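Local coordinates for protein L-lysine 6-oxidase (Marinomonas mediterranea, PDB 3WEU) that oxidises the side-chain amine of free L-lysine with a cysteine tryptophylquinone cofactor, releasing ammonium and the hydrogen peroxide that makes it antibacterial, at residues A[314-322]-A[373-381]; A[336-347]-A[410-421]. All coordinates share one frame; numbering follows the deposited sequence. Where two conformers were deposited one is given.

Interaction 1 (A[314-322]-A[373-381]); sequences NVQSMSGFF and ILPLMPMNS
A Met-aromatic contact between M377 and F321 forms the middle of this meeting between the short 3-10 segment 316-321 and the irregular chain 373-381. CG of M377 lies over one face of the phenyl ring in a CH-pi contact, 3.6 Å from the F321 centroid and 18° off the ring normal, while SD of M377 sits obliquely to the same ring. The methionine reaches this position by folding back on itself: bends at chi2 (-75°) and chi3 carry its SD and CE along the ring toward M318. L374 comes at the same ring from its edge, with CD2 3.8 Å from CZ of F321.

Beyond the ring the two methionines cross, CG of M318 standing 3.4 Å from SD of M377. M379, which follows the cis proline P378, donates its N-H weakly to SD of M318, N to SD 3.5 Å at an angle of 159°. Both segments are loops flanking helix 336-344 in sequence, and M318 also rests on I306 of helix 295-308, which places the 3-10 turn between that helix and the 373-381 chain.

One residue before M318, S317 lies against the proline ring, its OG 3.6 Å from CG of P375. A water joins the same pair through polar atoms, 2.6 Å from OG of S317 and donating to O of P375 at 2.7 Å. P375 and M379 in turn pack on Y576 of strand 575-579. The 373-381 chain runs on toward the cofactor-bearing region, where ND2 of N380 donates to O of W580, the residue directly before the tryptophylquinone W581.

Interaction 2 (A[336-347]-A[410-421]); sequences KANRMKYYNYFR and LFLLGQWAEGEF
The Y342 ring receives the edge of W416 on one face in a T-shaped pair, the ring planes at 71° and the centroids 5.0 Å apart. W416 in turn carries the aliphatic part of R339 over a face of its indole, CG of R339 lying 4.0 Å from the centroid of the six-membered ring. Over the centre of the F346 ring stands CD2 of L413, 3.6 Å from the centroid. The Y343 ring has O of L410 at its edge and G414 on one face, with CE1 of Y343 3.4 Å from the bare CA of G414. Apart from F346, which follows the first helix, these groups line the interface of helices 336-344 and 410-418, which run nearly antiparallel at 158° with axes 8.2 Å apart. With CG anti to the backbone N (chi1 171°), Y343 is directed as a knob among L410, L413, G414 and A417. The R339 guanidinium lies at the carbonyl end of the second helix, which a Schellman motif closes at G419; the arginine has two conformers, and the exact placing of its end is doubtful. K336 NZ makes a salt bridge with OE1 of E418 at 3.2 Å, and a water links that NZ to O of E418.

How the interactions relate
The two contacts lie with centres about 16 Å apart on the same side of the chain's centre, and their segments alternate along the sequence: 314-322, 336-347, 373-381, 410-421. They touch directly. The hydroxyl of Y342 is hydrogen-bonded to O of F321, with the two rings edge-to-face, and backbone bonds from M377 to Y345 and R347 tie the chain leaving helix 336-344 to the 373-381 loop. These bonds join both contacts around helices 336-344 and 295-308, the latter touched by M318 in interaction 1 and W416 in interaction 2. Segment 410-421 belongs to the C-terminal L-lysine epsilon oxidase family region, while the 373-381 end leads to W580, beside the tryptophylquinone.

Interaction 1 (A[314-322]-A[373-381])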
loop_
_atom_site.group_PDB
_atom_site.type_symbol
_atom_site.label_atom_id
_atom_site.label_comp_id
_atom_site.label_asym_id
_atom_site.label_seq_id
_atom_site.Cartn_x
_atom_site.Cartn_y
_atom_site.Cartn_z
ATOM N N ASN A 314 -10.430 29.104 14.300
ATOM C CA ASN A 314 -9.723 30.245 14.847
ATOM C C ASN A 314 -9.583 31.312 13.780
ATOM O O ASN A 314 -8.665 31.281 12.979
ATOM C CB ASN A 314 -8.381 29.828 15.420
ATOM C CG ASN A 314 -8.548 29.011 16.665
ATOM O OD1 ASN A 314 -9.310 29.365 17.543
ATOM N ND2 ASN A 314 -7.864 27.882 16.733
ATOM N N VAL A 315 -10.539 32.247 13.820
ATOM C CA VAL A 315 -10.617 33.325 12.877
ATOM C C VAL A 315 -10.762 34.646 13.621
ATOM O O VAL A 315 -11.606 35.505 13.306
ATOM C CB VAL A 315 -11.813 33.105 11.928
ATOM C CG1 VAL A 315 -11.463 31.993 10.956
ATOM C CG2 VAL A 315 -13.120 32.881 12.763
ATOM N N GLN A 316 -9.869 34.862 14.579
ATOM C CA GLN A 316 -9.903 36.039 15.427
ATOM C C GLN A 316 -9.742 37.324 14.609
ATOM O O GLN A 316 -10.270 38.356 14.968
ATOM C CB GLN A 316 -8.788 35.933 16.469
ATOM C CG GLN A 316 -8.982 34.839 17.483
ATOM C CD GLN A 316 -8.611 33.437 17.025
ATOM O OE1 GLN A 316 -8.207 33.165 15.873
ATOM N NE2 GLN A 316 -8.861 32.497 17.918
ATOM N N SER A 317 -9.050 37.252 13.491
ATOM C CA SER A 317 -8.935 38.439 12.638
ATOM C C SER A 317 -10.250 38.972 12.150
ATOM O O SER A 317 -10.315 40.137 11.780
ATOM C CB SER A 317 -8.006 38.153 11.457
ATOM O OG SER A 317 -8.600 37.442 10.414
ATOM N N MET A 318 -11.318 38.167 12.207
ATOM C CA MET A 318 -12.665 38.597 11.863
ATOM C C MET A 318 -13.400 39.298 12.979
ATOM O O MET A 318 -14.474 39.875 12.757
ATOM C CB MET A 318 -13.534 37.433 11.347
ATOM C CG MET A 318 -12.915 36.820 10.077
ATOM S SD MET A 318 -14.048 36.095 8.907
ATOM C CE MET A 318 -14.455 34.545 9.634
ATOM N N SER A 319 -12.759 39.353 14.144
ATOM C CA SER A 319 -13.433 39.914 15.324
ATOM C C SER A 319 -13.783 41.360 15.173
ATOM O O SER A 319 -14.816 41.808 15.674
ATOM C CB SER A 319 -12.640 39.608 16.601
ATOM O OG SER A 319 -11.468 40.339 16.517
ATOM N N GLY A 320 -12.959 42.133 14.499
ATOM C CA GLY A 320 -13.282 43.547 14.279
ATOM C C GLY A 320 -14.545 43.793 13.476
ATOM O O GLY A 320 -15.009 44.918 13.443
ATOM N N PHE A 321 -15.074 42.765 12.824
ATOM C CA PHE A 321 -16.217 42.898 12.009
ATOM C C PHE A 321 -17.510 42.604 12.764
ATOM O O PHE A 321 -18.602 42.725 12.166
ATOM C CB PHE A 321 -16.056 42.117 10.718
ATOM C CG PHE A 321 -14.859 42.596 9.935
ATOM C CD1 PHE A 321 -14.987 43.691 9.092
ATOM C CD2 PHE A 321 -13.578 42.094 10.155
ATOM C CE1 PHE A 321 -13.874 44.237 8.418
ATOM C CE2 PHE A 321 -12.469 42.640 9.521
ATOM C CZ PHE A 321 -12.610 43.712 8.636
ATOM N N PHE A 322 -17.411 42.196 14.021
ATOM C CA PHE A 322 -18.614 42.049 14.805
ATOM C C PHE A 322 -18.427 42.660 16.208
ATOM O O PHE A 322 -19.110 42.323 17.152
ATOM C CB PHE A 322 -19.140 40.642 14.849
ATOM C CG PHE A 322 -18.180 39.628 15.387
ATOM C CD1 PHE A 322 -18.265 39.217 16.682
ATOM C CD2 PHE A 322 -17.222 39.062 14.574
ATOM C CE1 PHE A 322 -17.419 38.213 17.193
ATOM C CE2 PHE A 322 -16.373 38.058 15.064
ATOM C CZ PHE A 322 -16.468 37.633 16.362
ATOM N N ILE A 373 -1.639 45.699 8.562
ATOM C CA ILE A 373 -1.882 44.325 8.153
ATOM C C ILE A 373 -3.137 43.689 8.757
ATOM O O ILE A 373 -3.230 43.472 9.977
ATOM C CB ILE A 373 -0.702 43.461 8.523
ATOM C CG1 ILE A 373 0.544 44.027 7.888
ATOM C CG2 ILE A 373 -0.886 42.066 8.024
ATOM C CD1 ILE A 373 1.839 43.445 8.388
ATOM N N LEU A 374 -4.061 43.355 7.896
ATOM C CA LEU A 374 -5.309 42.635 8.293
ATOM C C LEU A 374 -5.702 41.715 7.170
ATOM O O LEU A 374 -5.699 42.147 6.020
ATOM C CB LEU A 374 -6.494 43.627 8.549
ATOM C CG LEU A 374 -7.794 43.025 9.046
ATOM C CD1 LEU A 374 -7.599 42.489 10.475
ATOM C CD2 LEU A 374 -8.864 44.122 9.026
ATOM N N PRO A 375 -6.080 40.461 7.481
ATOM C CA PRO A 375 -6.643 39.565 6.415
ATOM C C PRO A 375 -7.966 40.091 5.939
ATOM O O PRO A 375 -8.849 40.424 6.762
ATOM C CB PRO A 375 -6.825 38.192 7.128
ATOM C CG PRO A 375 -5.800 38.249 8.287
ATOM C CD PRO A 375 -5.815 39.728 8.739
ATOM N N LEU A 376 -8.120 40.141 4.620
ATOM C CA LEU A 376 -9.334 40.603 4.038
ATOM C C LEU A 376 -10.490 39.625 4.192
ATOM O O LEU A 376 -10.266 38.470 4.557
ATOM C CB LEU A 376 -9.085 40.988 2.592
ATOM C CG LEU A 376 -8.020 42.058 2.343
ATOM C CD1 LEU A 376 -7.824 42.241 0.848
ATOM C CD2 LEU A 376 -8.415 43.400 2.944
ATOM N N MET A 377 -11.723 40.142 4.017
ATOM C CA MET A 377 -12.910 39.496 4.502
ATOM C C MET A 377 -13.791 38.951 3.386
ATOM O O MET A 377 -13.892 39.557 2.308
ATOM C CB MET A 377 -13.744 40.488 5.327
ATOM C CG MET A 377 -13.076 40.750 6.682
ATOM S SD MET A 377 -13.296 39.356 7.797
ATOM C CE MET A 377 -15.035 39.445 8.083
ATOM N N PRO A 378 -14.500 37.855 3.667
ATOM C CA PRO A 378 -14.361 37.022 4.852
ATOM C C PRO A 378 -13.012 36.262 4.714
ATOM O O PRO A 378 -12.574 35.970 3.586
ATOM C CB PRO A 378 -15.553 36.079 4.761
ATOM C CG PRO A 378 -16.046 36.189 3.388
ATOM C CD PRO A 378 -15.486 37.364 2.727
ATOM N N MET A 379 -12.379 35.981 5.835
ATOM C CA MET A 379 -11.099 35.260 5.814
ATOM C C MET A 379 -11.296 33.733 5.818
ATOM O O MET A 379 -11.600 33.116 6.870
ATOM C CB MET A 379 -10.229 35.694 6.947
ATOM C CG MET A 379 -8.819 35.071 6.909
ATOM S SD MET A 379 -7.942 35.345 5.341
ATOM C CE MET A 379 -7.601 33.598 4.967
ATOM N N ASN A 380 -11.069 33.138 4.642
ATOM C CA ASN A 380 -11.413 31.751 4.330
ATOM C C ASN A 380 -10.855 31.492 2.936
ATOM O O ASN A 380 -10.545 32.437 2.146
ATOM C CB ASN A 380 -12.917 31.562 4.325
ATOM C CG ASN A 380 -13.376 30.115 4.498
ATOM O OD1 ASN A 380 -13.593 29.652 5.629
ATOM N ND2 ASN A 380 -13.642 29.413 3.346
ATOM N N SER A 381 -10.656 30.213 2.638
ATOM C CA SER A 381 -10.336 29.820 1.266
ATOM C C SER A 381 -11.416 30.220 0.299
ATOM O O SER A 381 -12.622 30.282 0.655
ATOM C CB SER A 381 -10.188 28.337 1.179
ATOM O OG SER A 381 -9.758 27.981 -0.101
HETATM O O HOH W 1 -9.837 39.232 8.961
#

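Interaction 2 (A[336-347]-A[410-421])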
loop_
_atom_site.group_PDB
_atom_site.type_symbol
_atom_site.label_atom_id
_atom_site.label_comp_id
_atom_site.label_asym_id
_atom_site.label_seq_id
_atom_site.Cartn_x
_atom_site.Cartn_y
_atom_site.Cartn_z
ATOM N N LYS A 336 -19.664 57.642 8.299
ATOM C CA LYS A 336 -19.388 57.061 6.994
ATOM C C LYS A 336 -17.943 56.535 6.823
ATOM O O LYS A 336 -17.755 55.464 6.258
ATOM C CB LYS A 336 -19.730 58.015 5.875
ATOM C CG LYS A 336 -19.539 57.471 4.475
ATOM C CD LYS A 336 -20.128 58.347 3.349
ATOM C CE LYS A 336 -19.715 57.799 2.012
ATOM N NZ LYS A 336 -20.144 58.699 0.908
ATOM N N ALA A 337 -16.950 57.283 7.241
ATOM C CA ALA A 337 -15.570 56.829 7.073
ATOM C C ALA A 337 -15.388 55.472 7.788
ATOM O O ALA A 337 -14.733 54.608 7.218
ATOM C CB ALA A 337 -14.550 57.848 7.581
ATOM N N ASN A 338 -16.021 55.290 8.957
ATOM C CA ASN A 338 -16.032 54.005 9.627
ATOM C C ASN A 338 -16.695 52.883 8.843
ATOM O O ASN A 338 -16.124 51.773 8.705
ATOM C CB ASN A 338 -16.755 54.103 10.960
ATOM C CG ASN A 338 -15.980 54.854 12.000
ATOM O OD1 ASN A 338 -14.774 54.902 11.975
ATOM N ND2 ASN A 338 -16.686 55.395 12.965
ATOM N N ARG A 339 -17.884 53.142 8.291
ATOM C CA ARG A 339 -18.578 52.094 7.525
ATOM C C ARG A 339 -17.805 51.730 6.260
ATOM O O ARG A 339 -17.733 50.547 5.880
ATOM C CB ARG A 339 -20.008 52.493 7.176
ATOM C CG ARG A 339 -20.912 52.646 8.388
ATOM C CD ARG A 339 -22.335 52.944 7.949
ATOM N NE ARG A 339 -22.490 54.375 7.879
ATOM C CZ ARG A 339 -22.543 55.074 6.767
ATOM N NH1 ARG A 339 -22.506 54.480 5.610
ATOM N NH2 ARG A 339 -22.643 56.371 6.831
ATOM N N MET A 340 -17.224 52.749 5.616
ATOM C CA MET A 340 -16.476 52.532 4.395
ATOM C C MET A 340 -15.170 51.721 4.666
ATOM O O MET A 340 -14.760 50.892 3.839
ATOM C CB MET A 340 -16.089 53.852 3.775
ATOM C CG MET A 340 -17.198 54.618 3.139
ATOM S SD MET A 340 -17.844 53.827 1.674
ATOM C CE MET A 340 -16.409 53.473 0.805
ATOM N N LYS A 341 -14.529 52.004 5.785
ATOM C CA LYS A 341 -13.333 51.271 6.164
ATOM C C LYS A 341 -13.714 49.789 6.342
ATOM O O LYS A 341 -13.002 48.942 5.856
ATOM C CB LYS A 341 -12.725 51.781 7.406
ATOM C CG LYS A 341 -11.290 51.282 7.605
ATOM C CD LYS A 341 -10.754 51.826 8.911
ATOM C CE LYS A 341 -9.307 52.325 8.889
ATOM N NZ LYS A 341 -8.519 51.599 7.884
ATOM N N TYR A 342 -14.822 49.497 7.029
ATOM C CA TYR A 342 -15.317 48.137 7.275
ATOM C C TYR A 342 -15.555 47.439 5.926
ATOM O O TYR A 342 -15.061 46.363 5.656
ATOM C CB TYR A 342 -16.623 48.242 8.111
ATOM C CG TYR A 342 -17.317 46.976 8.515
ATOM C CD1 TYR A 342 -17.880 46.116 7.579
ATOM C CD2 TYR A 342 -17.448 46.639 9.869
ATOM C CE1 TYR A 342 -18.542 44.933 7.969
ATOM C CE2 TYR A 342 -18.072 45.453 10.244
ATOM C CZ TYR A 342 -18.635 44.621 9.301
ATOM O OH TYR A 342 -19.240 43.445 9.698
ATOM N N TYR A 343 -16.268 48.113 5.029
ATOM C CA TYR A 343 -16.556 47.592 3.726
ATOM C C TYR A 343 -15.318 47.367 2.850
ATOM O O TYR A 343 -15.217 46.373 2.141
ATOM C CB TYR A 343 -17.476 48.590 2.974
ATOM C CG TYR A 343 -17.670 48.239 1.526
ATOM C CD1 TYR A 343 -18.523 47.244 1.140
ATOM C CD2 TYR A 343 -16.997 48.917 0.521
ATOM C CE1 TYR A 343 -18.723 46.930 -0.225
ATOM C CE2 TYR A 343 -17.179 48.624 -0.819
ATOM C CZ TYR A 343 -18.055 47.613 -1.193
ATOM O OH TYR A 343 -18.209 47.256 -2.529
ATOM N N ASN A 344 -14.384 48.292 2.943
ATOM C CA ASN A 344 -13.194 48.222 2.086
ATOM C C ASN A 344 -12.251 47.112 2.515
ATOM O O ASN A 344 -11.329 46.791 1.789
ATOM C CB ASN A 344 -12.484 49.545 2.024
ATOM C CG ASN A 344 -13.180 50.535 1.115
ATOM O OD1 ASN A 344 -13.725 50.161 0.081
ATOM N ND2 ASN A 344 -12.929 51.804 1.375
ATOM N N TYR A 345 -12.513 46.479 3.676
ATOM C CA TYR A 345 -11.777 45.278 4.038
ATOM C C TYR A 345 -12.335 44.000 3.461
ATOM O O TYR A 345 -11.700 42.907 3.619
ATOM C CB TYR A 345 -11.710 45.175 5.559
ATOM C CG TYR A 345 -10.662 46.041 6.248
ATOM C CD1 TYR A 345 -9.322 46.110 5.771
ATOM C CD2 TYR A 345 -10.969 46.759 7.394
ATOM C CE1 TYR A 345 -8.337 46.863 6.471
ATOM C CE2 TYR A 345 -9.998 47.520 8.076
ATOM C CZ TYR A 345 -8.703 47.522 7.634
ATOM O OH TYR A 345 -7.791 48.201 8.290
ATOM N N PHE A 346 -13.495 44.079 2.793
ATOM C CA PHE A 346 -14.056 42.916 2.077
ATOM C C PHE A 346 -13.444 42.812 0.715
ATOM O O PHE A 346 -13.242 43.810 0.040
ATOM C CB PHE A 346 -15.576 42.959 2.046
ATOM C CG PHE A 346 -16.192 42.592 3.386
ATOM C CD1 PHE A 346 -16.072 43.413 4.484
ATOM C CD2 PHE A 346 -16.871 41.420 3.502
ATOM C CE1 PHE A 346 -16.595 43.048 5.719
ATOM C CE2 PHE A 346 -17.406 41.006 4.709
ATOM C CZ PHE A 346 -17.263 41.810 5.832
ATOM N N ARG A 347 -13.079 41.573 0.333
ATOM C CA ARG A 347 -12.606 41.326 -1.034
ATOM C C ARG A 347 -13.717 41.538 -2.044
ATOM O O ARG A 347 -14.860 41.028 -1.903
ATOM C CB ARG A 347 -12.017 39.934 -1.217
ATOM C CG ARG A 347 -10.873 39.590 -0.274
ATOM C CD ARG A 347 -10.146 38.303 -0.732
ATOM N NE ARG A 347 -9.157 38.046 0.302
ATOM C CZ ARG A 347 -9.427 37.510 1.507
ATOM N NH1 ARG A 347 -10.595 37.051 1.834
ATOM N NH2 ARG A 347 -8.471 37.398 2.387
ATOM N N LEU A 410 -22.492 41.562 -1.315
ATOM C CA LEU A 410 -21.482 42.628 -1.271
ATOM C C LEU A 410 -22.067 43.961 -1.757
ATOM O O LEU A 410 -21.774 45.037 -1.193
ATOM C CB LEU A 410 -20.292 42.215 -2.086
ATOM C CG LEU A 410 -19.143 43.188 -2.116
ATOM C CD1 LEU A 410 -18.420 43.233 -0.764
ATOM C CD2 LEU A 410 -18.135 42.914 -3.221
ATOM N N PHE A 411 -22.962 43.895 -2.741
ATOM C CA PHE A 411 -23.661 45.099 -3.173
ATOM C C PHE A 411 -24.403 45.762 -1.973
ATOM O O PHE A 411 -24.315 46.952 -1.705
ATOM C CB PHE A 411 -24.678 44.781 -4.262
ATOM C CG PHE A 411 -25.597 45.912 -4.511
ATOM C CD1 PHE A 411 -25.091 47.076 -5.044
ATOM C CD2 PHE A 411 -26.889 45.875 -4.067
ATOM C CE1 PHE A 411 -25.899 48.184 -5.229
ATOM C CE2 PHE A 411 -27.706 46.963 -4.244
ATOM C CZ PHE A 411 -27.214 48.140 -4.815
ATOM N N LEU A 412 -25.128 44.949 -1.239
ATOM C CA LEU A 412 -25.856 45.437 -0.105
ATOM C C LEU A 412 -24.963 45.970 0.990
ATOM O O LEU A 412 -25.239 47.018 1.594
ATOM C CB LEU A 412 -26.827 44.368 0.387
ATOM C CG LEU A 412 -27.947 43.907 -0.533
ATOM C CD1 LEU A 412 -28.655 42.642 -0.095
ATOM C CD2 LEU A 412 -29.006 44.982 -0.634
ATOM N N LEU A 413 -23.829 45.322 1.218
ATOM C CA LEU A 413 -22.859 45.834 2.140
ATOM C C LEU A 413 -22.310 47.207 1.737
ATOM O O LEU A 413 -22.179 48.099 2.562
ATOM C CB LEU A 413 -21.712 44.788 2.414
ATOM C CG LEU A 413 -20.842 45.124 3.629
ATOM C CD1 LEU A 413 -21.605 44.965 4.950
ATOM C CD2 LEU A 413 -19.606 44.220 3.637
ATOM N N GLY A 414 -22.096 47.409 0.445
ATOM C CA GLY A 414 -21.637 48.678 -0.108
ATOM C C GLY A 414 -22.703 49.773 0.035
ATOM O O GLY A 414 -22.350 50.936 0.233
ATOM N N GLN A 415 -23.989 49.421 -0.077
ATOM C CA GLN A 415 -25.041 50.377 0.162
ATOM C C GLN A 415 -25.029 50.813 1.627
ATOM O O GLN A 415 -25.153 52.007 1.948
ATOM C CB GLN A 415 -26.394 49.798 -0.228
ATOM C CG GLN A 415 -26.590 49.526 -1.714
ATOM C CD GLN A 415 -26.251 50.717 -2.565
ATOM O OE1 GLN A 415 -25.080 50.902 -2.986
ATOM N NE2 GLN A 415 -27.251 51.537 -2.852
ATOM N N TRP A 416 -24.867 49.872 2.531
ATOM C CA TRP A 416 -24.661 50.186 3.903
ATOM C C TRP A 416 -23.512 51.114 4.109
ATOM O O TRP A 416 -23.669 52.149 4.819
ATOM C CB TRP A 416 -24.538 48.898 4.762
ATOM C CG TRP A 416 -24.086 49.096 6.150
ATOM C CD1 TRP A 416 -24.860 49.394 7.256
ATOM C CD2 TRP A 416 -22.762 48.911 6.646
ATOM N NE1 TRP A 416 -24.082 49.471 8.368
ATOM C CE2 TRP A 416 -22.780 49.205 8.024
ATOM C CE3 TRP A 416 -21.549 48.621 6.045
ATOM C CZ2 TRP A 416 -21.657 49.114 8.804
ATOM C CZ3 TRP A 416 -20.403 48.582 6.834
ATOM C CH2 TRP A 416 -20.469 48.797 8.185
ATOM N N ALA A 417 -22.375 50.815 3.487
ATOM C CA ALA A 417 -21.191 51.645 3.652
ATOM C C ALA A 417 -21.472 53.110 3.177
ATOM O O ALA A 417 -21.061 54.103 3.839
ATOM C CB ALA A 417 -20.072 51.080 2.838
ATOM N N GLU A 418 -22.147 53.207 2.039
ATOM C CA GLU A 418 -22.655 54.519 1.546
ATOM C C GLU A 418 -23.657 55.254 2.403
ATOM O O GLU A 418 -23.841 56.434 2.172
ATOM C CB GLU A 418 -23.218 54.414 0.147
ATOM C CG GLU A 418 -22.167 53.980 -0.858
ATOM C CD GLU A 418 -21.149 55.071 -1.199
ATOM O OE1 GLU A 418 -21.264 56.214 -0.754
ATOM O OE2 GLU A 418 -20.234 54.751 -1.934
ATOM N N GLY A 419 -24.316 54.608 3.361
ATOM C CA GLY A 419 -25.332 55.269 4.152
ATOM C C GLY A 419 -26.741 55.081 3.549
ATOM O O GLY A 419 -27.710 55.571 4.098
ATOM N N GLU A 420 -26.832 54.313 2.480
ATOM C CA GLU A 420 -28.092 53.941 1.825
ATOM C C GLU A 420 -28.707 52.743 2.480
ATOM O O GLU A 420 -28.786 51.677 1.918
ATOM C CB GLU A 420 -27.853 53.675 0.378
ATOM C CG GLU A 420 -27.222 54.859 -0.378
ATOM C CD GLU A 420 -28.246 56.002 -0.653
ATOM O OE1 GLU A 420 -29.353 56.039 -0.045
ATOM O OE2 GLU A 420 -27.930 56.868 -1.472
ATOM N N PHE A 421 -29.108 52.908 3.707
ATOM C CA PHE A 421 -29.782 51.870 4.403
ATOM C C PHE A 421 -30.663 52.378 5.491
ATOM O O PHE A 421 -30.419 53.430 6.044
ATOM C CB PHE A 421 -28.831 50.848 5.068
ATOM C CG PHE A 421 -28.036 51.372 6.238
ATOM C CD1 PHE A 421 -26.898 52.171 6.055
ATOM C CD2 PHE A 421 -28.387 51.028 7.519
ATOM C CE1 PHE A 421 -26.111 52.579 7.140
ATOM C CE2 PHE A 421 -27.672 51.498 8.600
ATOM C CZ PHE A 421 -26.534 52.266 8.426
HETATM O O HOH W 2 -22.939 58.784 1.219
HETATM O O HOH W 3 -20.605 46.741 -3.250
#